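Local coordinates for protein glycosyl hydrolase (Aspergillus fumigatus, PDB 2X8R) that probably hydrolyses the beta-1,4 linkages between N-acetylmuramic acid and N-acetylglucosamine in bacterial peptidoglycan, acting as a secreted family 25 lysozyme, at residues 105-110 with 144-149; 94-99 with 120-125; 135-140 with 181-186. All coordinates share one frame; numbering follows the deposited sequence. Where two conformers were deposited one is given.

Contact 1: 105-110 with 144-149; sequences ATCYGL and NRCTGN
The side chain of C107 runs end-on into that of C146 and is bonded to it: SG of C107 and SG of C146 lie 2.0 Å apart in a disulfide. This bridge ties the long loop that follows strand 95-97 to the last turn of helix 140-147, on the periphery of the TIM-barrel-like fold. The bridge is twisted in the left-handed sense, with a CB-SG-SG-CB torsion of -81°. Each cysteine turns its sulfur back beside its own backbone N, anti to the carbonyl carbon (chi1 -55° for C107 and -64° for C146), and the two CB atoms come within 3.8 Å of each other. R145 lies alongside, its CG passing 3.8 Å from C107 SG. Its methylenes pack against this one sulfur of the bridge; the chain then bends about the CG-CD bond, and the guanidinium makes a salt bridge through NH1 to D141, one helical turn earlier.

On the loop side, C107, Y108 and G109 all have positive phi, and the tight left-handed bend is closed by three successive backbone bonds: Y108 N to A105 O, G109 N to T106 O and L110 N to C107 O. Y108 turns inward, its OH bonded to E99 O. The helix ends at T147, and G148 after it turns off with positive phi, while T147 faces away from the loop, onto M115, V116 and I119 of helix 112-130. No direct hydrogen bond joins the two segments, but one water donates to both backbones, lying 2.7 Å from L110 O and 2.8 Å from C146 O.

Contact 2: 94-99 with 120-125; sequences GMLDIE and HDFVNE
L96 lies across a face of the F122 ring, and the two side chains slide past each other in opposite directions. The closest fit is a CH-pi contact: L96 CD1 sits 3.7 Å from the ring centroid and only 3° off the normal, so this methyl is centred over the face and nearly equidistant from all six ring carbons. CB of L96 approaches one corner of the same ring, 3.8 Å from F122 CE1. The other methyl, CD2, stands toward the root of the ring, 3.8 Å from F122 CD1, and reaches on to V123 CG1 at 4.3 Å.

Both partners extend away from their own backbones toward each other: a chi1 of 172° turns the L96 branch away from its own N, and -172° does the same for the F122 ring. The interface is wholly apolar and buried, and the ring also packs on F78 of helix 71-79, while V123 touches P134.

The backbone of L96 is held at the same time by bonds to M135 and Y137 of the neighbouring strand. Strand 95-97, helix 112-130 and strand 135-138 make up a beta-alpha-beta unit with parallel strands, and L96 against F122 is its strand-to-helix packing, as in TIM-barrel proteins.

Contact 3: 135-140 with 181-186; sequences MIYTTA and IWQNSD
Q183 reaches toward Y137 from strand 181-185, and its side chain meets the tyrosine first at its root and then at its amide. CB is 4.1 Å from Y137 CE2, a loose approach to the ring. CG is anti to the backbone N (chi1 -172°), and the chain stays extended beyond it, carrying the amide out to the phenol end. There CD lies 3.4 Å from Y137 OH. The amide then divides its contacts. OE1 accepts a hydrogen bond from Y137 OH at 2.7 Å; it lies in the plane of the tyrosine ring, at its edge, while the donor oxygen is tilted somewhat out of the carbonyl plane and the C=O...O angle is 116°. NE2 comes obliquely to the ring, 3.4 Å from CE2. With amide and ring planes inclined by 60°, the two groups are clearly not stacked.

Both ends of the amide have further partners: OE1 accepts a second bond, from Y164 OH, and NE2 donates to D8 OD2. Two bonds thus grip OE1 and one holds NE2, which fixes which way round this buried amide sits.

The segments are not adjacent in the sheet. Strand 159-162 runs between them, its A162 touching both Y137 and Q183, and the nearest CA atoms, those of Y137 and I181, are 8.8 Å apart. Side chains from alternate strands therefore meet over the small residue of the strand between, on the inner side of a curled, largely parallel sheet. This is the layered interior of a TIM-barrel-type fold, beside D97 and E99, probably the acids of the DXE motif.

In the fold
Contacts 2 and 3 are buried near the centre of the chain, and contact 1 is a partly exposed cross-link, its centre about 18 Å from the chain centre. Contacts 2 and 3 share a sheet, in which strands 95-97 and 135-138 are neighbours. Contact 2 packs the helix side of that sheet with hydrocarbon alone; contact 3 sets hydrogen-bonded polar groups on the inner side, Y137 also lying against D97 and E99. Covalent chemistry appears only at contact 1, which joins the loop after strand 95-97 to the helix after strand 135-138. Contact 1 touches contact 2 through Y108, whereas it adjoins contact 3 in sequence alone.

Contact 1: 105-110 with 144-149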
loop_
_atom_site.group_PDB
_atom_site.type_symbol
_atom_site.label_atom_id
_atom_site.label_comp_id
_atom_site.label_asym_id
_atom_site.label_seq_id
_atom_site.Cartn_x
_atom_site.Cartn_y
_atom_site.Cartn_z
ATOM N N ALA A 105 15.815 -10.640 -9.476
ATOM C CA ALA A 105 17.054 -9.872 -9.279
ATOM C C ALA A 105 16.931 -9.156 -7.952
ATOM O O ALA A 105 16.054 -8.301 -7.799
ATOM C CB ALA A 105 17.228 -8.872 -10.429
ATOM N N THR A 106 17.794 -9.495 -6.990
ATOM C CA THR A 106 17.721 -8.855 -5.656
ATOM C C THR A 106 17.863 -7.318 -5.665
ATOM O O THR A 106 18.757 -6.750 -6.317
ATOM C CB THR A 106 18.591 -9.603 -4.570
ATOM O OG1 THR A 106 19.002 -8.695 -3.533
ATOM C CG2 THR A 106 19.778 -10.270 -5.194
ATOM N N CYS A 107 16.923 -6.671 -4.972
ATOM C CA CYS A 107 16.772 -5.200 -4.933
ATOM C C CYS A 107 16.654 -4.532 -6.316
ATOM O O CYS A 107 16.992 -3.363 -6.449
ATOM C CB CYS A 107 17.901 -4.562 -4.080
ATOM S SG CYS A 107 18.000 -5.249 -2.376
ATOM N N TYR A 108 16.235 -5.292 -7.342
ATOM C CA TYR A 108 16.007 -4.743 -8.688
ATOM C C TYR A 108 17.321 -4.225 -9.316
ATOM O O TYR A 108 17.310 -3.398 -10.230
ATOM C CB TYR A 108 14.933 -3.612 -8.652
ATOM C CG TYR A 108 13.581 -4.076 -8.096
ATOM C CD1 TYR A 108 12.594 -4.586 -8.924
ATOM C CD2 TYR A 108 13.296 -3.969 -6.718
ATOM C CE1 TYR A 108 11.357 -5.024 -8.394
ATOM C CE2 TYR A 108 12.091 -4.392 -6.180
ATOM C CZ TYR A 108 11.115 -4.916 -7.013
ATOM O OH TYR A 108 9.908 -5.337 -6.493
ATOM N N GLY A 109 18.451 -4.650 -8.751
ATOM C CA GLY A 109 19.764 -4.263 -9.267
ATOM C C GLY A 109 20.195 -2.879 -8.826
ATOM O O GLY A 109 21.238 -2.353 -9.277
ATOM N N LEU A 110 19.444 -2.274 -7.919
ATOM C CA LEU A 110 19.775 -0.935 -7.460
ATOM C C LEU A 110 20.569 -1.005 -6.153
ATOM O O LEU A 110 20.385 -1.928 -5.348
ATOM C CB LEU A 110 18.491 -0.126 -7.244
ATOM C CG LEU A 110 17.625 0.301 -8.438
ATOM C CD1 LEU A 110 16.783 1.495 -7.960
ATOM C CD2 LEU A 110 18.528 0.705 -9.596
ATOM N N ASN A 144 15.581 -3.267 5.169
ATOM C CA ASN A 144 16.949 -3.338 5.618
ATOM C C ASN A 144 17.875 -3.689 4.458
ATOM O O ASN A 144 18.879 -2.967 4.236
ATOM C CB ASN A 144 17.081 -4.358 6.730
ATOM C CG ASN A 144 18.483 -4.381 7.282
ATOM O OD1 ASN A 144 18.947 -3.378 7.837
ATOM N ND2 ASN A 144 19.200 -5.511 7.074
ATOM N N ARG A 145 17.524 -4.729 3.697
ATOM C CA ARG A 145 18.428 -5.187 2.629
ATOM C C ARG A 145 18.553 -4.171 1.506
ATOM O O ARG A 145 19.668 -3.916 1.016
ATOM C CB ARG A 145 18.008 -6.525 2.038
ATOM C CG ARG A 145 18.892 -6.996 0.841
ATOM C CD ARG A 145 18.446 -8.375 0.355
ATOM N NE ARG A 145 18.453 -9.320 1.468
ATOM C CZ ARG A 145 17.372 -9.769 2.120
ATOM N NH1 ARG A 145 16.144 -9.402 1.752
ATOM N NH2 ARG A 145 17.537 -10.619 3.137
ATOM N N CYS A 146 17.425 -3.599 1.090
ATOM C CA CYS A 146 17.469 -2.839 -0.156
ATOM C C CYS A 146 17.642 -1.330 -0.000
ATOM O O CYS A 146 17.921 -0.655 -0.986
ATOM C CB CYS A 146 16.232 -3.160 -0.999
ATOM S SG CYS A 146 16.159 -4.899 -1.547
ATOM N N THR A 147 17.445 -0.822 1.210
ATOM C CA THR A 147 17.634 0.606 1.476
ATOM C C THR A 147 18.704 0.900 2.515
ATOM O O THR A 147 18.985 2.081 2.805
ATOM C CB THR A 147 16.321 1.378 1.875
ATOM O OG1 THR A 147 15.952 1.069 3.230
ATOM C CG2 THR A 147 15.182 1.007 0.925
ATOM N N GLY A 148 19.299 -0.146 3.086
ATOM C CA GLY A 148 20.177 0.044 4.258
ATOM C C GLY A 148 19.412 0.515 5.485
ATOM O O GLY A 148 19.945 1.272 6.320
ATOM N N ASN A 149 18.158 0.080 5.587
ATOM C CA ASN A 149 17.232 0.486 6.654
ATOM C C ASN A 149 17.053 1.988 6.747
ATOM O O ASN A 149 17.125 2.581 7.822
ATOM C CB ASN A 149 17.655 -0.099 8.009
ATOM C CG ASN A 149 16.523 -0.150 8.982
ATOM O OD1 ASN A 149 15.361 -0.291 8.590
ATOM N ND2 ASN A 149 16.842 -0.048 10.279
HETATM O O HOH W 1 19.796 -1.910 -2.671
#

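Contact 2: 94-99 with 120-125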
loop_
_atom_site.group_PDB
_atom_site.type_symbol
_atom_site.label_atom_id
_atom_site.label_comp_id
_atom_site.label_asym_id
_atom_site.label_seq_id
_atom_site.Cartn_x
_atom_site.Cartn_y
_atom_site.Cartn_z
ATOM N N GLY A 94 -2.980 6.573 -1.707
ATOM C CA GLY A 94 -2.381 5.486 -2.515
ATOM C C GLY A 94 -1.232 4.832 -1.750
ATOM O O GLY A 94 -0.559 5.455 -0.953
ATOM N N MET A 95 -0.978 3.553 -2.015
ATOM C CA MET A 95 0.033 2.817 -1.286
ATOM C C MET A 95 1.080 2.334 -2.305
ATOM O O MET A 95 0.733 1.784 -3.365
ATOM C CB MET A 95 -0.621 1.619 -0.559
ATOM C CG MET A 95 0.424 0.645 0.044
ATOM S SD MET A 95 -0.461 -0.611 1.014
ATOM C CE MET A 95 -0.679 -1.904 -0.194
ATOM N N LEU A 96 2.344 2.605 -1.998
ATOM C CA LEU A 96 3.442 2.081 -2.805
ATOM C C LEU A 96 3.857 0.734 -2.254
ATOM O O LEU A 96 4.315 0.658 -1.111
ATOM C CB LEU A 96 4.620 3.032 -2.719
ATOM C CG LEU A 96 5.947 2.559 -3.362
ATOM C CD1 LEU A 96 5.841 2.352 -4.885
ATOM C CD2 LEU A 96 7.084 3.598 -3.044
ATOM N N ASP A 97 3.710 -0.321 -3.049
ATOM C CA ASP A 97 4.154 -1.666 -2.650
ATOM C C ASP A 97 5.579 -1.818 -3.152
ATOM O O ASP A 97 5.809 -2.000 -4.353
ATOM C CB ASP A 97 3.190 -2.698 -3.252
ATOM C CG ASP A 97 3.604 -4.140 -3.015
ATOM O OD1 ASP A 97 4.778 -4.397 -2.664
ATOM O OD2 ASP A 97 2.699 -5.000 -3.155
ATOM N N ILE A 98 6.501 -1.677 -2.236
ATOM C CA ILE A 98 7.910 -1.655 -2.563
ATOM C C ILE A 98 8.650 -2.755 -1.737
ATOM O O ILE A 98 8.940 -2.557 -0.591
ATOM C CB ILE A 98 8.523 -0.248 -2.354
ATOM C CG1 ILE A 98 10.028 -0.243 -2.624
ATOM C CG2 ILE A 98 8.211 0.288 -0.996
ATOM C CD1 ILE A 98 10.449 -0.496 -4.031
ATOM N N GLU A 99 8.865 -3.895 -2.377
ATOM C CA GLU A 99 9.446 -5.021 -1.737
ATOM C C GLU A 99 9.907 -6.053 -2.793
ATOM O O GLU A 99 10.256 -5.673 -3.838
ATOM C CB GLU A 99 8.546 -5.596 -0.646
ATOM C CG GLU A 99 7.075 -5.598 -0.885
ATOM C CD GLU A 99 6.559 -6.884 -1.571
ATOM O OE1 GLU A 99 5.544 -6.783 -2.234
ATOM O OE2 GLU A 99 7.158 -7.922 -1.386
ATOM N N HIS A 120 12.136 8.056 -2.765
ATOM C CA HIS A 120 11.885 9.484 -2.591
ATOM C C HIS A 120 11.211 10.097 -3.832
ATOM O O HIS A 120 10.222 10.846 -3.721
ATOM C CB HIS A 120 13.181 10.211 -2.231
ATOM C CG HIS A 120 13.455 10.268 -0.760
ATOM N ND1 HIS A 120 14.627 9.816 -0.203
ATOM C CD2 HIS A 120 12.719 10.756 0.266
ATOM C CE1 HIS A 120 14.607 10.031 1.102
ATOM N NE2 HIS A 120 13.454 10.591 1.413
ATOM N N ASP A 121 11.705 9.747 -5.013
ATOM C CA ASP A 121 11.117 10.278 -6.233
ATOM C C ASP A 121 9.620 9.895 -6.382
ATOM O O ASP A 121 8.808 10.741 -6.763
ATOM C CB ASP A 121 11.908 9.838 -7.440
ATOM C CG ASP A 121 13.270 10.592 -7.565
ATOM O OD1 ASP A 121 13.506 11.520 -6.766
ATOM O OD2 ASP A 121 14.074 10.299 -8.478
ATOM N N PHE A 122 9.301 8.623 -6.127
ATOM C CA PHE A 122 7.901 8.185 -6.135
ATOM C C PHE A 122 7.049 8.959 -5.118
ATOM O O PHE A 122 5.998 9.524 -5.464
ATOM C CB PHE A 122 7.787 6.677 -5.840
ATOM C CG PHE A 122 6.383 6.143 -6.039
ATOM C CD1 PHE A 122 5.387 6.336 -5.068
ATOM C CD2 PHE A 122 6.052 5.501 -7.245
ATOM C CE1 PHE A 122 4.080 5.851 -5.272
ATOM C CE2 PHE A 122 4.761 5.015 -7.472
ATOM C CZ PHE A 122 3.743 5.219 -6.460
ATOM N N VAL A 123 7.482 8.966 -3.862
ATOM C CA VAL A 123 6.625 9.537 -2.830
ATOM C C VAL A 123 6.496 11.048 -2.965
ATOM O O VAL A 123 5.416 11.613 -2.752
ATOM C CB VAL A 123 6.992 9.080 -1.369
ATOM C CG1 VAL A 123 7.138 7.574 -1.303
ATOM C CG2 VAL A 123 8.265 9.776 -0.863
ATOM N N ASN A 124 7.566 11.703 -3.396
ATOM C CA ASN A 124 7.451 13.151 -3.607
ATOM C C ASN A 124 6.499 13.496 -4.744
ATOM O O ASN A 124 5.733 14.450 -4.632
ATOM C CB ASN A 124 8.830 13.723 -3.872
ATOM C CG ASN A 124 9.681 13.732 -2.625
ATOM O OD1 ASN A 124 9.170 13.601 -1.512
ATOM N ND2 ASN A 124 10.976 13.899 -2.796
ATOM N N GLU A 125 6.577 12.756 -5.855
ATOM C CA GLU A 125 5.640 12.969 -6.961
ATOM C C GLU A 125 4.202 12.765 -6.494
ATOM O O GLU A 125 3.289 13.550 -6.853
ATOM C CB GLU A 125 5.975 12.121 -8.205
ATOM C CG GLU A 125 4.975 12.313 -9.373
ATOM C CD GLU A 125 5.005 13.716 -10.016
ATOM O OE1 GLU A 125 6.011 14.435 -9.935
ATOM O OE2 GLU A 125 4.002 14.092 -10.625
#

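Contact 3: 135-140 with 181-186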
loop_
_atom_site.group_PDB
_atom_site.type_symbol
_atom_site.label_atom_id
_atom_site.label_comp_id
_atom_site.label_asym_id
_atom_site.label_seq_id
_atom_site.Cartn_x
_atom_site.Cartn_y
_atom_site.Cartn_z
ATOM N N MET A 135 1.106 5.767 1.379
ATOM C CA MET A 135 1.546 4.737 2.340
ATOM C C MET A 135 2.690 3.938 1.708
ATOM O O MET A 135 2.747 3.855 0.460
ATOM C CB MET A 135 0.400 3.813 2.719
ATOM C CG MET A 135 -0.843 4.635 2.997
ATOM S SD MET A 135 -2.102 3.706 3.945
ATOM C CE MET A 135 -2.648 2.657 2.638
ATOM N N ILE A 136 3.634 3.462 2.518
ATOM C CA ILE A 136 4.704 2.605 2.018
ATOM C C ILE A 136 4.467 1.219 2.608
ATOM O O ILE A 136 4.387 1.062 3.849
ATOM C CB ILE A 136 6.125 3.138 2.397
ATOM C CG1 ILE A 136 6.429 4.425 1.578
ATOM C CG2 ILE A 136 7.204 2.025 2.239
ATOM C CD1 ILE A 136 7.783 5.116 1.962
ATOM N N TYR A 137 4.329 0.244 1.712
ATOM C CA TYR A 137 4.152 -1.168 2.085
ATOM C C TYR A 137 5.464 -1.914 1.845
ATOM O O TYR A 137 5.990 -1.926 0.720
ATOM C CB TYR A 137 3.010 -1.824 1.259
ATOM C CG TYR A 137 2.964 -3.353 1.328
ATOM C CD1 TYR A 137 3.604 -4.115 0.364
ATOM C CD2 TYR A 137 2.287 -4.003 2.348
ATOM C CE1 TYR A 137 3.582 -5.499 0.403
ATOM C CE2 TYR A 137 2.228 -5.391 2.408
ATOM C CZ TYR A 137 2.885 -6.136 1.422
ATOM O OH TYR A 137 2.858 -7.525 1.419
ATOM N N THR A 138 5.969 -2.575 2.892
ATOM C CA THR A 138 7.216 -3.316 2.744
ATOM C C THR A 138 7.356 -4.302 3.901
ATOM O O THR A 138 6.415 -4.457 4.693
ATOM C CB THR A 138 8.402 -2.321 2.668
ATOM O OG1 THR A 138 9.596 -2.994 2.203
ATOM C CG2 THR A 138 8.644 -1.686 4.039
ATOM N N THR A 139 8.470 -5.027 3.925
ATOM C CA THR A 139 8.819 -5.793 5.113
ATOM C C THR A 139 10.038 -5.167 5.755
ATOM O O THR A 139 10.820 -4.491 5.087
ATOM C CB THR A 139 9.120 -7.287 4.829
ATOM O OG1 THR A 139 10.300 -7.393 4.017
ATOM C CG2 THR A 139 7.941 -7.976 4.084
ATOM N N ALA A 140 10.251 -5.446 7.044
ATOM C CA ALA A 140 11.460 -4.928 7.703
ATOM C C ALA A 140 12.728 -5.489 7.016
ATOM O O ALA A 140 13.694 -4.757 6.799
ATOM C CB ALA A 140 11.442 -5.253 9.202
ATOM N N ILE A 181 -0.563 0.371 9.295
ATOM C CA ILE A 181 -1.299 -0.849 8.937
ATOM C C ILE A 181 -0.342 -2.037 9.010
ATOM O O ILE A 181 0.791 -1.945 8.543
ATOM C CB ILE A 181 -1.802 -0.812 7.474
ATOM C CG1 ILE A 181 -2.610 0.444 7.204
ATOM C CG2 ILE A 181 -2.633 -2.064 7.144
ATOM C CD1 ILE A 181 -3.790 0.560 8.036
ATOM N N TRP A 182 -0.811 -3.154 9.563
ATOM C CA TRP A 182 -0.003 -4.370 9.681
ATOM C C TRP A 182 -0.659 -5.398 8.788
ATOM O O TRP A 182 -1.846 -5.688 8.961
ATOM C CB TRP A 182 -0.092 -4.834 11.151
ATOM C CG TRP A 182 0.399 -6.215 11.407
ATOM C CD1 TRP A 182 1.390 -6.881 10.721
ATOM C CD2 TRP A 182 -0.028 -7.101 12.467
ATOM N NE1 TRP A 182 1.599 -8.129 11.290
ATOM C CE2 TRP A 182 0.717 -8.300 12.330
ATOM C CE3 TRP A 182 -1.004 -7.020 13.465
ATOM C CZ2 TRP A 182 0.546 -9.396 13.182
ATOM C CZ3 TRP A 182 -1.180 -8.107 14.319
ATOM C CH2 TRP A 182 -0.398 -9.293 14.169
ATOM N N GLN A 183 0.084 -5.905 7.803
ATOM C CA GLN A 183 -0.447 -7.002 7.003
ATOM C C GLN A 183 -0.080 -8.287 7.691
ATOM O O GLN A 183 1.106 -8.681 7.758
ATOM C CB GLN A 183 0.070 -6.942 5.564
ATOM C CG GLN A 183 -0.606 -7.973 4.624
ATOM C CD GLN A 183 0.097 -8.031 3.325
ATOM O OE1 GLN A 183 1.216 -8.558 3.241
ATOM N NE2 GLN A 183 -0.501 -7.410 2.299
ATOM N N ASN A 184 -1.095 -8.889 8.312
ATOM C CA ASN A 184 -0.839 -9.931 9.280
ATOM C C ASN A 184 -0.920 -11.355 8.720
ATOM O O ASN A 184 -0.493 -12.300 9.397
ATOM C CB ASN A 184 -1.752 -9.756 10.499
ATOM C CG ASN A 184 -3.188 -10.022 10.183
ATOM O OD1 ASN A 184 -3.802 -9.301 9.419
ATOM N ND2 ASN A 184 -3.739 -11.092 10.761
ATOM N N SER A 185 -1.473 -11.512 7.516
ATOM C CA SER A 185 -1.589 -12.824 6.864
ATOM C C SER A 185 -1.804 -12.634 5.379
ATOM O O SER A 185 -2.395 -11.626 4.966
ATOM C CB SER A 185 -2.772 -13.625 7.437
ATOM O OG SER A 185 -2.914 -14.887 6.787
ATOM N N ASP A 186 -1.349 -13.606 4.590
ATOM C CA ASP A 186 -1.655 -13.645 3.155
ATOM C C ASP A 186 -2.847 -14.569 2.824
ATOM O O ASP A 186 -3.045 -14.981 1.661
ATOM C CB ASP A 186 -0.400 -14.022 2.350
ATOM C CG ASP A 186 0.173 -15.403 2.730
ATOM O OD1 ASP A 186 -0.392 -16.079 3.637
ATOM O OD2 ASP A 186 1.244 -15.790 2.161
#